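PDB 3KHS: purine nucleoside phosphorylase from Grouper iridovirus, which probably catalyses the phosphate-dependent cleavage of purine nucleosides into free base and ribose 1-phosphate, a step of purine salvage. Local coordinates for residues S74-K79 with R98-L103; L110-G115 with G187-V192; T160-K165 with P220-A225; A171-R176 with I276-G281. All blocks are in the same frame, centred on the assembly; numbering follows the deposited sequence.

Overall arrangement
Contacts 1 and 2 involve strands of the mixed sheet; contacts 3 and 4 join helices and a loop packed around it. Contact 1 closes before the others open; it sets helix 95-102 on strand 73-79, and the chain then runs into strand 107-116 of contact 2, whose centre lies about 21 Å from that of contact 1. Contacts 2, 3 and 4 interleave along the sequence. Contacts 2 and 3, with centres about 13 Å apart, touch where Leu110 meets Thr222 and Cys191 meets Pro220, so the phosphate-bearing strand and helix 219-227 share a core. Contact 4, its centre about 19 to 20 Å from those of the others, joins two outer helices and touches contact 1 through Cys75 and Ile276.

Contact 1 of 4, residues S74-K79 with R98-L103; sequences SCVCMK and RVFKAL
A helix-on-sheet layer of the phosphorylase fold is built here: Phe100 of helix 95-102 reaches down to Val76 and Met78, two residues on the same face of strand 73-79. The backbones stay well apart, with Val76 CA and Phe100 CA 8.0 Å from each other, so the contact is made by side chains. Val76 presents one methyl to a face of the phenyl ring. Its CG1 lies 4.0 Å from the centroid of the Phe100 ring and 16° off the normal, the geometry of a CH-pi contact, displaced somewhat toward the rim. That methyl occupies the position between the backbone N and the carbonyl carbon (chi1 53°), while CG2, anti to the backbone N, lies between the ring's CE1 and Leu103, whose CD1 it meets at 4.2 Å. Met78 comes obliquely from the other side of the ring plane, near CZ, so that the two strand residues flank the ring. Its CG is 3.7 Å from Phe100 CZ, and its sulfur makes a Met-aromatic contact, SD standing 4.6 Å from the ring centroid. The line from centroid to sulfur is 41° from the ring normal. With CG anti to the carbonyl carbon and chi2 extended, CG and SD are brought to the ring; the bend at chi3 directs only CE. The contact across the two segments is apolar, with no hydrogen bond. Beneath the helix, strand 73-79 pairs in parallel with strand 24-28 and antiparallel with strand 64-70, from which Leu65 and Phe67 also pack on Val76. Along the helix's flank, Val99 and Ala102 rest against Thr10 and Ala11 of helix 3-15.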
loop_
_atom_site.group_PDB
_atom_site.type_symbol
_atom_site.label_atom_id
_atom_site.label_comp_id
_atom_site.label_asym_id
_atom_site.label_seq_id
_atom_site.Cartn_x
_atom_site.Cartn_y
_atom_site.Cartn_z
ATOM N N SER B 74 -14.848 9.535 34.479
ATOM C CA SER B 74 -14.434 10.737 33.755
ATOM C C SER B 74 -13.943 10.289 32.368
ATOM O O SER B 74 -13.027 9.455 32.224
ATOM C CB SER B 74 -13.334 11.476 34.511
ATOM O OG SER B 74 -12.329 10.571 34.904
ATOM N N CYS B 75 -14.572 10.846 31.348
ATOM C CA CYS B 75 -14.259 10.491 29.972
ATOM C C CYS B 75 -13.901 11.706 29.127
ATOM O O CYS B 75 -14.238 12.857 29.467
ATOM C CB CYS B 75 -15.490 9.822 29.297
ATOM S SG CYS B 75 -16.377 8.469 30.160
ATOM N N VAL B 76 -13.227 11.414 28.014
ATOM C CA VAL B 76 -12.891 12.402 26.997
ATOM C C VAL B 76 -13.505 11.758 25.749
ATOM O O VAL B 76 -13.263 10.585 25.471
ATOM C CB VAL B 76 -11.353 12.614 26.808
ATOM C CG1 VAL B 76 -10.664 11.330 26.579
ATOM C CG2 VAL B 76 -11.114 13.527 25.617
ATOM N N CYS B 77 -14.325 12.514 25.025
ATOM C CA CYS B 77 -14.987 11.993 23.841
ATOM C C CYS B 77 -14.686 12.791 22.585
ATOM O O CYS B 77 -14.858 14.007 22.560
ATOM C CB CYS B 77 -16.494 11.978 24.055
ATOM S SG CYS B 77 -17.505 11.567 22.567
ATOM N N MET B 78 -14.227 12.089 21.549
ATOM C CA MET B 78 -13.930 12.682 20.254
ATOM C C MET B 78 -15.207 12.668 19.426
ATOM O O MET B 78 -15.743 11.604 19.134
ATOM C CB MET B 78 -12.857 11.860 19.519
ATOM C CG MET B 78 -11.370 12.210 19.872
ATOM S SD MET B 78 -10.129 11.272 18.963
ATOM C CE MET B 78 -10.049 12.122 17.403
ATOM N N LYS B 79 -15.718 13.845 19.079
ATOM C CA LYS B 79 -16.897 13.939 18.230
ATOM C C LYS B 79 -16.346 14.201 16.827
ATOM O O LYS B 79 -16.266 15.340 16.387
ATOM C CB LYS B 79 -17.814 15.086 18.677
ATOM C CG LYS B 79 -18.750 14.702 19.824
ATOM C CD LYS B 79 -19.796 15.753 20.107
ATOM C CE LYS B 79 -20.924 15.730 19.087
ATOM N NZ LYS B 79 -22.131 16.493 19.583
ATOM N N ARG B 98 -2.503 9.543 20.591
ATOM C CA ARG B 98 -1.311 9.790 21.380
ATOM C C ARG B 98 -1.694 10.813 22.459
ATOM O O ARG B 98 -1.250 10.716 23.598
ATOM C CB ARG B 98 -0.175 10.287 20.481
ATOM C CG ARG B 98 0.344 9.214 19.540
ATOM C CD ARG B 98 1.571 9.663 18.741
ATOM N NE ARG B 98 2.115 8.586 17.901
ATOM C CZ ARG B 98 1.588 8.189 16.736
ATOM N NH1 ARG B 98 0.508 8.775 16.267
ATOM N NH2 ARG B 98 2.140 7.198 16.044
ATOM N N VAL B 99 -2.551 11.764 22.101
ATOM C CA VAL B 99 -3.018 12.763 23.058
ATOM C C VAL B 99 -3.815 12.050 24.177
ATOM O O VAL B 99 -3.596 12.301 25.362
ATOM C CB VAL B 99 -3.884 13.825 22.339
ATOM C CG1 VAL B 99 -4.549 14.734 23.321
ATOM C CG2 VAL B 99 -3.011 14.638 21.369
ATOM N N PHE B 100 -4.736 11.165 23.796
ATOM C CA PHE B 100 -5.505 10.404 24.774
ATOM C C PHE B 100 -4.554 9.791 25.790
ATOM O O PHE B 100 -4.773 9.903 26.981
ATOM C CB PHE B 100 -6.281 9.266 24.102
ATOM C CG PHE B 100 -7.684 9.639 23.675
ATOM C CD1 PHE B 100 -8.019 10.950 23.403
ATOM C CD2 PHE B 100 -8.636 8.662 23.485
ATOM C CE1 PHE B 100 -9.260 11.276 22.951
ATOM C CE2 PHE B 100 -9.906 8.977 23.025
ATOM C CZ PHE B 100 -10.218 10.277 22.756
ATOM N N LYS B 101 -3.498 9.141 25.319
ATOM C CA LYS B 101 -2.540 8.519 26.217
ATOM C C LYS B 101 -1.911 9.546 27.159
ATOM O O LYS B 101 -1.853 9.339 28.372
ATOM C CB LYS B 101 -1.423 7.833 25.434
ATOM C CG LYS B 101 -0.364 7.157 26.305
ATOM C CD LYS B 101 0.970 7.120 25.593
ATOM C CE LYS B 101 1.873 5.996 26.098
ATOM N NZ LYS B 101 1.853 5.894 27.569
ATOM N N ALA B 102 -1.442 10.648 26.583
ATOM C CA ALA B 102 -0.815 11.721 27.338
ATOM C C ALA B 102 -1.752 12.291 28.393
ATOM O O ALA B 102 -1.299 12.867 29.362
ATOM C CB ALA B 102 -0.372 12.836 26.380
ATOM N N LEU B 103 -3.056 12.148 28.175
ATOM C CA LEU B 103 -4.069 12.642 29.108
ATOM C C LEU B 103 -4.275 11.663 30.252
ATOM O O LEU B 103 -4.945 11.987 31.227
ATOM C CB LEU B 103 -5.421 12.804 28.417
ATOM C CG LEU B 103 -5.702 13.984 27.512
ATOM C CD1 LEU B 103 -7.070 13.798 26.894
ATOM C CD2 LEU B 103 -5.662 15.259 28.305
#

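Contact 2 of 4, residues L110-G115 with G187-V192; sequences LTNAAG and GVYCCV. With PO4 (phosphate ion), chain G.
This is a buried side-chain contact between two strands of the mixed sheet that do not pair with each other here, made where Asn112 of strand 107-116 meets Tyr189 of strand 184-191 beside a bound phosphate. The amide nitrogen does the touching: Asn112 ND2 is 3.2 Å from Tyr189 CE1, approaching the ring obliquely, with amide and ring planes 46° apart. Ala114 adds its methyl, CB lying 4.1 Å from the same CE1. The amide is held from outside the two segments, Asn112 OD1 by Ser236 and ND2 by Thr218, while the phenol oxygen takes a hydrogen bond from the backbone of Ser217. A water in the plane of the tyrosine ring, at its edge, ties the groups together. It accepts from Tyr189 OH at 2.7 Å and donates to Ala113 O (2.8 Å) and to phosphate O3 (2.6 Å). The backbone also grips the anion directly, Ala113 N donating to phosphate O1 over 2.9 Å at an angle of 154°. Ser30, Arg81, His83 and Ser217 complete its hydrogen-bonded surroundings, and a Tris molecule lies nearby. Such a cluster of serines, arginine, histidine and a strand amide is consistent with the phosphate site of trimeric purine nucleoside phosphorylases.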
loop_
_atom_site.group_PDB
_atom_site.type_symbol
_atom_site.label_atom_id
_atom_site.label_comp_id
_atom_site.label_asym_id
_atom_site.label_seq_id
_atom_site.Cartn_x
_atom_site.Cartn_y
_atom_site.Cartn_z
ATOM N N LEU B 110 -13.962 2.825 20.635
ATOM C CA LEU B 110 -14.091 3.370 19.282
ATOM C C LEU B 110 -15.356 2.867 18.588
ATOM O O LEU B 110 -15.767 1.730 18.773
ATOM C CB LEU B 110 -12.914 2.931 18.400
ATOM C CG LEU B 110 -11.393 2.928 18.665
ATOM C CD1 LEU B 110 -10.795 4.260 18.366
ATOM C CD2 LEU B 110 -11.099 2.472 20.071
ATOM N N THR B 111 -15.960 3.718 17.779
ATOM C CA THR B 111 -17.135 3.349 17.014
ATOM C C THR B 111 -16.895 3.807 15.575
ATOM O O THR B 111 -16.073 4.708 15.332
ATOM C CB THR B 111 -18.397 4.049 17.530
ATOM O OG1 THR B 111 -18.255 5.467 17.375
ATOM C CG2 THR B 111 -18.652 3.686 18.984
ATOM N N ASN B 112 -17.585 3.174 14.626
ATOM C CA ASN B 112 -17.477 3.566 13.223
ATOM C C ASN B 112 -18.661 2.994 12.476
ATOM O O ASN B 112 -19.404 2.167 13.006
ATOM C CB ASN B 112 -16.179 3.064 12.597
ATOM C CG ASN B 112 -16.092 1.542 12.525
ATOM O OD1 ASN B 112 -17.022 0.875 12.078
ATOM N ND2 ASN B 112 -14.955 0.993 12.930
ATOM N N ALA B 113 -18.846 3.468 11.255
ATOM C CA ALA B 113 -19.906 2.995 10.382
ATOM C C ALA B 113 -19.123 2.175 9.357
ATOM O O ALA B 113 -18.086 2.632 8.866
ATOM C CB ALA B 113 -20.605 4.173 9.707
ATOM N N ALA B 114 -19.580 0.960 9.072
ATOM C CA ALA B 114 -18.881 0.114 8.120
ATOM C C ALA B 114 -19.826 -0.677 7.214
ATOM O O ALA B 114 -21.017 -0.742 7.466
ATOM C CB ALA B 114 -17.976 -0.815 8.853
ATOM N N GLY B 115 -19.266 -1.237 6.146
ATOM C CA GLY B 115 -20.034 -2.040 5.219
ATOM C C GLY B 115 -19.882 -3.496 5.603
ATOM O O GLY B 115 -18.757 -3.974 5.795
ATOM N N GLY B 187 -16.780 -9.834 14.965
ATOM C CA GLY B 187 -16.029 -10.212 13.790
ATOM C C GLY B 187 -14.778 -9.415 13.465
ATOM O O GLY B 187 -14.285 -8.590 14.259
ATOM N N VAL B 188 -14.268 -9.673 12.262
ATOM C CA VAL B 188 -13.046 -9.056 11.788
ATOM C C VAL B 188 -13.261 -7.784 10.973
ATOM O O VAL B 188 -14.001 -7.801 9.985
ATOM C CB VAL B 188 -12.252 -10.084 10.957
ATOM C CG1 VAL B 188 -10.908 -9.504 10.553
ATOM C CG2 VAL B 188 -12.068 -11.351 11.754
ATOM N N TYR B 189 -12.614 -6.688 11.382
ATOM C CA TYR B 189 -12.748 -5.394 10.662
ATOM C C TYR B 189 -11.605 -5.190 9.687
ATOM O O TYR B 189 -10.450 -5.242 10.069
ATOM C CB TYR B 189 -12.772 -4.202 11.636
ATOM C CG TYR B 189 -12.916 -2.849 10.973
ATOM C CD1 TYR B 189 -14.129 -2.150 10.999
ATOM C CD2 TYR B 189 -11.813 -2.232 10.381
ATOM C CE1 TYR B 189 -14.232 -0.833 10.452
ATOM C CE2 TYR B 189 -11.907 -0.949 9.846
ATOM C CZ TYR B 189 -13.103 -0.258 9.891
ATOM O OH TYR B 189 -13.088 1.041 9.425
ATOM N N CYS B 190 -11.918 -4.991 8.419
ATOM C CA CYS B 190 -10.858 -4.758 7.435
ATOM C C CYS B 190 -10.788 -3.271 7.119
ATOM O O CYS B 190 -11.776 -2.671 6.690
ATOM C CB CYS B 190 -11.089 -5.545 6.129
ATOM S SG CYS B 190 -9.880 -5.184 4.787
ATOM N N CYS B 191 -9.614 -2.693 7.341
ATOM C CA CYS B 191 -9.407 -1.280 7.091
ATOM C C CYS B 191 -8.719 -1.022 5.751
ATOM O O CYS B 191 -7.661 -1.597 5.466
ATOM C CB CYS B 191 -8.552 -0.671 8.218
ATOM S SG CYS B 191 -8.290 1.111 7.999
ATOM N N VAL B 192 -9.309 -0.152 4.944
ATOM C CA VAL B 192 -8.728 0.218 3.640
ATOM C C VAL B 192 -8.563 1.726 3.607
ATOM O O VAL B 192 -9.161 2.445 4.423
ATOM C CB VAL B 192 -9.634 -0.176 2.458
ATOM C CG1 VAL B 192 -9.720 -1.691 2.379
ATOM C CG2 VAL B 192 -11.029 0.469 2.624
HETATM P P PO4 G . -15.993 6.142 10.198
HETATM O O1 PO4 G . -17.122 5.850 11.122
HETATM O O2 PO4 G . -15.104 7.184 10.803
HETATM O O3 PO4 G . -15.191 4.906 9.965
HETATM O O4 PO4 G . -16.538 6.634 8.903
HETATM O O HOH W 1 -15.420 2.310 9.575
#

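Contact 3 of 4, residues T160-K165 with P220-A225; sequences TSVYDK and PETIVA
Thr222, one turn into helix 219-227, meets both Val162 and Tyr163 of the loop 160-165. Ahead of it, Pro220 points away from the loop and packs on Asn134 of strand 131-134. Glu221 is turned elsewhere too, its carboxylate forming a salt bridge with Arg81. At Thr222 the helix faces the loop. The hydroxyl lies between backbone N and carbonyl carbon (chi1 63°), and the methyl is placed against the tyrosine. Thr222 OG1 and Tyr163 OH are 2.9 Å apart; the threonine oxygen is also hydrogen-bonded to the Ala219 carbonyl of the preceding turn, and the phenol oxygen to His132 ND1. Thr222 CG2 lies 3.7 Å from Tyr163 CE1. The Val162 methyl CG1 packs on the same threonine hydroxyl oxygen and on CB, 3.3 Å from Thr222 OG1 and 3.4 Å from Thr222 CB, and rises 3.5 Å above the Tyr163 ring plane, near its rim. The loop thus packs on a helix of the alpha/beta core immediately before helix 165-178 starts, with Asp164 as its N-cap: the carboxylate accepts from Leu167 N and pairs with Arg231. Ile223 turns away to His132 and Asn134 of strand 131-134 and to Ser196 of a neighbouring subunit. Val224 follows on the side of helix 95-102, packing on Met97 and Arg98, and Ala225 leans on Cys232 of strand 231-241.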
loop_
_atom_site.group_PDB
_atom_site.type_symbol
_atom_site.label_atom_id
_atom_site.label_comp_id
_atom_site.label_asym_id
_atom_site.label_seq_id
_atom_site.Cartn_x
_atom_site.Cartn_y
_atom_site.Cartn_z
ATOM N N THR B 160 -1.038 -8.896 18.604
ATOM C CA THR B 160 -1.732 -10.163 18.738
ATOM C C THR B 160 -3.080 -10.056 19.430
ATOM O O THR B 160 -3.970 -10.845 19.136
ATOM C CB THR B 160 -0.850 -11.209 19.434
ATOM O OG1 THR B 160 0.193 -11.614 18.535
ATOM C CG2 THR B 160 -1.656 -12.426 19.811
ATOM N N SER B 161 -3.247 -9.076 20.312
ATOM C CA SER B 161 -4.523 -8.879 21.007
ATOM C C SER B 161 -4.915 -7.410 21.075
ATOM O O SER B 161 -5.066 -6.849 22.159
ATOM C CB SER B 161 -4.461 -9.422 22.441
ATOM O OG SER B 161 -4.167 -10.810 22.458
ATOM N N VAL B 162 -5.072 -6.781 19.923
ATOM C CA VAL B 162 -5.452 -5.383 19.871
ATOM C C VAL B 162 -6.760 -5.121 20.593
ATOM O O VAL B 162 -6.891 -4.118 21.298
ATOM C CB VAL B 162 -5.632 -4.902 18.400
ATOM C CG1 VAL B 162 -6.085 -3.454 18.366
ATOM C CG2 VAL B 162 -4.349 -5.052 17.643
ATOM N N TYR B 163 -7.727 -6.021 20.414
ATOM C CA TYR B 163 -9.049 -5.854 21.002
ATOM C C TYR B 163 -9.261 -6.672 22.286
ATOM O O TYR B 163 -9.486 -7.875 22.252
ATOM C CB TYR B 163 -10.080 -6.170 19.900
ATOM C CG TYR B 163 -9.873 -5.289 18.661
ATOM C CD1 TYR B 163 -10.419 -4.005 18.595
ATOM C CD2 TYR B 163 -9.028 -5.693 17.621
ATOM C CE1 TYR B 163 -10.130 -3.129 17.527
ATOM C CE2 TYR B 163 -8.723 -4.818 16.543
ATOM C CZ TYR B 163 -9.279 -3.545 16.513
ATOM O OH TYR B 163 -8.969 -2.680 15.491
ATOM N N ASP B 164 -9.177 -5.976 23.418
ATOM C CA ASP B 164 -9.317 -6.558 24.750
ATOM C C ASP B 164 -10.459 -7.580 24.869
ATOM O O ASP B 164 -11.640 -7.244 24.723
ATOM C CB ASP B 164 -9.526 -5.425 25.740
ATOM C CG ASP B 164 -9.233 -5.837 27.145
ATOM O OD1 ASP B 164 -8.039 -5.965 27.489
ATOM O OD2 ASP B 164 -10.204 -6.043 27.883
ATOM N N LYS B 165 -10.104 -8.829 25.159
ATOM C CA LYS B 165 -11.104 -9.886 25.276
ATOM C C LYS B 165 -12.156 -9.590 26.328
ATOM O O LYS B 165 -13.345 -9.872 26.116
ATOM C CB LYS B 165 -10.419 -11.223 25.537
ATOM C CG LYS B 165 -9.303 -11.453 24.539
ATOM C CD LYS B 165 -8.733 -12.850 24.560
ATOM C CE LYS B 165 -7.514 -12.931 23.652
ATOM N NZ LYS B 165 -7.043 -14.327 23.525
ATOM N N PRO B 220 -5.809 1.899 12.375
ATOM C CA PRO B 220 -4.574 2.585 12.717
ATOM C C PRO B 220 -4.671 3.219 14.099
ATOM O O PRO B 220 -3.668 3.335 14.781
ATOM C CB PRO B 220 -4.401 3.623 11.585
ATOM C CG PRO B 220 -5.776 3.896 11.192
ATOM C CD PRO B 220 -6.394 2.502 11.170
ATOM N N GLU B 221 -5.866 3.622 14.512
ATOM C CA GLU B 221 -6.031 4.220 15.822
ATOM C C GLU B 221 -5.816 3.203 16.950
ATOM O O GLU B 221 -5.212 3.532 17.978
ATOM C CB GLU B 221 -7.406 4.851 15.948
ATOM C CG GLU B 221 -7.593 6.098 15.098
ATOM C CD GLU B 221 -9.011 6.189 14.572
ATOM O OE1 GLU B 221 -9.279 5.664 13.465
ATOM O OE2 GLU B 221 -9.868 6.758 15.280
ATOM N N THR B 222 -6.293 1.974 16.772
ATOM C CA THR B 222 -6.104 0.961 17.811
ATOM C C THR B 222 -4.667 0.454 17.819
ATOM O O THR B 222 -4.175 -0.020 18.839
ATOM C CB THR B 222 -7.068 -0.247 17.645
ATOM O OG1 THR B 222 -6.793 -0.925 16.400
ATOM C CG2 THR B 222 -8.508 0.240 17.652
ATOM N N ILE B 223 -3.987 0.541 16.685
ATOM C CA ILE B 223 -2.595 0.109 16.659
ATOM C C ILE B 223 -1.802 1.054 17.575
ATOM O O ILE B 223 -0.966 0.625 18.352
ATOM C CB ILE B 223 -1.960 0.221 15.259
ATOM C CG1 ILE B 223 -2.541 -0.838 14.322
ATOM C CG2 ILE B 223 -0.426 0.095 15.380
ATOM C CD1 ILE B 223 -2.035 -0.682 12.893
ATOM N N VAL B 224 -2.071 2.346 17.447
ATOM C CA VAL B 224 -1.387 3.361 18.226
ATOM C C VAL B 224 -1.815 3.319 19.701
ATOM O O VAL B 224 -0.980 3.399 20.589
ATOM C CB VAL B 224 -1.646 4.733 17.612
ATOM C CG1 VAL B 224 -1.101 5.824 18.520
ATOM C CG2 VAL B 224 -1.023 4.779 16.203
ATOM N N ALA B 225 -3.106 3.174 19.949
ATOM C CA ALA B 225 -3.626 3.088 21.301
ATOM C C ALA B 225 -2.944 1.913 22.032
ATOM O O ALA B 225 -2.385 2.059 23.126
ATOM C CB ALA B 225 -5.125 2.857 21.234
#

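Contact 4 of 4, residues A171-R176 with I276-G281; sequences AISAAR and IEKIRG
Lys278 spans the gap between helix 257-279 and helix 165-178, its outer end lying against Ser173 and Ala174. The ammonium nitrogen makes a weak hydrogen bond, Lys278 NZ to Ser173 OG at 3.4 Å. Just below it the methylene Lys278 CE rests on the alanine, 4.0 Å from both CA and CB of Ala174. The lysine chain runs nearly extended until a bend at chi4 (-65°) sets NZ off the line of the chain at the serine. In the next shell Arg176, on the serine's own helix, donates from NH2 to Ser173 OG over 3.0 Å, the oxygen lying 23° out of the guanidinium plane. Ser173 OG thus accepts from two cationic groups. Farther out, Glu177 forms a long, weak ion pair with Lys278, and Leu271, Leu274 and Val275 of helix 257-279 pack on Ala174, the apolar part of the helix-helix interface. Ser173, Arg176 and Lys278 also touch a crystal neighbour, so their positions may partly reflect the lattice. Arg176 NH2 and Lys278 NZ stand 5.0 Å apart, so their like charges probably offset part of what the shared hydroxyl gains; the weak Lys278-Ser173 bond is likely to contribute modestly beside the apolar packing.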
loop_
_atom_site.group_PDB
_atom_site.type_symbol
_atom_site.label_atom_id
_atom_site.label_comp_id
_atom_site.label_asym_id
_atom_site.label_seq_id
_atom_site.Cartn_x
_atom_site.Cartn_y
_atom_site.Cartn_z
ATOM N N ALA B 171 -19.097 -5.869 26.093
ATOM C CA ALA B 171 -19.911 -5.355 25.007
ATOM C C ALA B 171 -20.990 -6.339 24.560
ATOM O O ALA B 171 -22.142 -5.948 24.392
ATOM C CB ALA B 171 -19.033 -4.952 23.832
ATOM N N ILE B 172 -20.615 -7.602 24.368
ATOM C CA ILE B 172 -21.552 -8.647 23.962
ATOM C C ILE B 172 -22.694 -8.789 24.969
ATOM O O ILE B 172 -23.862 -8.845 24.600
ATOM C CB ILE B 172 -20.846 -9.991 23.872
ATOM C CG1 ILE B 172 -19.730 -9.912 22.831
ATOM C CG2 ILE B 172 -21.852 -11.081 23.561
ATOM C CD1 ILE B 172 -20.228 -9.596 21.453
ATOM N N SER B 173 -22.324 -8.849 26.242
ATOM C CA SER B 173 -23.257 -8.986 27.345
ATOM C C SER B 173 -24.156 -7.749 27.473
ATOM O O SER B 173 -25.357 -7.839 27.773
ATOM C CB SER B 173 -22.439 -9.202 28.627
ATOM O OG SER B 173 -23.189 -8.850 29.775
ATOM N N ALA B 174 -23.571 -6.586 27.246
ATOM C CA ALA B 174 -24.337 -5.356 27.333
ATOM C C ALA B 174 -25.386 -5.331 26.235
ATOM O O ALA B 174 -26.480 -4.800 26.415
ATOM C CB ALA B 174 -23.411 -4.159 27.199
ATOM N N ALA B 175 -25.034 -5.908 25.090
ATOM C CA ALA B 175 -25.927 -5.971 23.943
ATOM C C ALA B 175 -27.088 -6.888 24.308
ATOM O O ALA B 175 -28.254 -6.528 24.119
ATOM C CB ALA B 175 -25.182 -6.514 22.728
ATOM N N ARG B 176 -26.763 -8.070 24.828
ATOM C CA ARG B 176 -27.784 -9.022 25.246
ATOM C C ARG B 176 -28.715 -8.303 26.210
ATOM O O ARG B 176 -29.925 -8.212 25.995
ATOM C CB ARG B 176 -27.148 -10.207 25.971
ATOM C CG ARG B 176 -28.141 -11.081 26.735
ATOM C CD ARG B 176 -27.422 -12.044 27.675
ATOM N NE ARG B 176 -26.493 -11.346 28.573
ATOM C CZ ARG B 176 -26.854 -10.567 29.596
ATOM N NH1 ARG B 176 -28.141 -10.374 29.880
ATOM N NH2 ARG B 176 -25.922 -9.962 30.332
ATOM N N ILE B 276 -19.652 1.249 29.694
ATOM C CA ILE B 276 -18.867 2.085 30.571
ATOM C C ILE B 276 -19.245 1.761 32.015
ATOM O O ILE B 276 -18.400 1.799 32.909
ATOM C CB ILE B 276 -19.100 3.583 30.244
ATOM C CG1 ILE B 276 -18.415 3.914 28.911
ATOM C CG2 ILE B 276 -18.597 4.469 31.381
ATOM C CD1 ILE B 276 -18.585 5.357 28.436
ATOM N N GLU B 277 -20.509 1.422 32.247
ATOM C CA GLU B 277 -20.921 1.077 33.599
ATOM C C GLU B 277 -20.187 -0.184 34.057
ATOM O O GLU B 277 -19.636 -0.210 35.147
ATOM C CB GLU B 277 -22.428 0.854 33.676
ATOM C CG GLU B 277 -22.958 0.814 35.095
ATOM C CD GLU B 277 -24.443 0.524 35.139
ATOM O OE1 GLU B 277 -25.192 1.118 34.325
ATOM O OE2 GLU B 277 -24.862 -0.294 35.995
ATOM N N LYS B 278 -20.169 -1.223 33.222
ATOM C CA LYS B 278 -19.476 -2.476 33.553
ATOM C C LYS B 278 -17.972 -2.264 33.747
ATOM O O LYS B 278 -17.322 -3.015 34.481
ATOM C CB LYS B 278 -19.688 -3.525 32.449
ATOM C CG LYS B 278 -21.131 -3.950 32.287
ATOM C CD LYS B 278 -21.367 -4.712 31.001
ATOM C CE LYS B 278 -22.735 -5.357 31.005
ATOM N NZ LYS B 278 -22.822 -6.422 32.075
ATOM N N ILE B 279 -17.420 -1.258 33.070
ATOM C CA ILE B 279 -16.001 -0.937 33.171
ATOM C C ILE B 279 -15.667 -0.299 34.520
ATOM O O ILE B 279 -14.607 -0.558 35.089
ATOM C CB ILE B 279 -15.579 0.042 32.055
ATOM C CG1 ILE B 279 -15.727 -0.626 30.693
ATOM C CG2 ILE B 279 -14.144 0.486 32.262
ATOM C CD1 ILE B 279 -15.358 0.273 29.515
ATOM N N ARG B 280 -16.571 0.540 35.020
ATOM C CA ARG B 280 -16.374 1.220 36.294
ATOM C C ARG B 280 -16.050 0.244 37.429
ATOM O O ARG B 280 -15.668 0.650 38.522
ATOM C CB ARG B 280 -17.617 2.047 36.633
ATOM C CG ARG B 280 -17.558 2.732 37.980
ATOM C CD ARG B 280 -18.705 3.712 38.168
ATOM N NE ARG B 280 -20.008 3.165 37.786
ATOM C CZ ARG B 280 -20.499 2.002 38.208
ATOM N NH1 ARG B 280 -19.799 1.235 39.039
ATOM N NH2 ARG B 280 -21.701 1.608 37.794
ATOM N N GLY B 281 -16.191 -1.049 37.160
ATOM C CA GLY B 281 -15.885 -2.041 38.170
ATOM C C GLY B 281 -14.441 -2.507 38.090
ATOM O O GLY B 281 -14.052 -3.435 38.806
#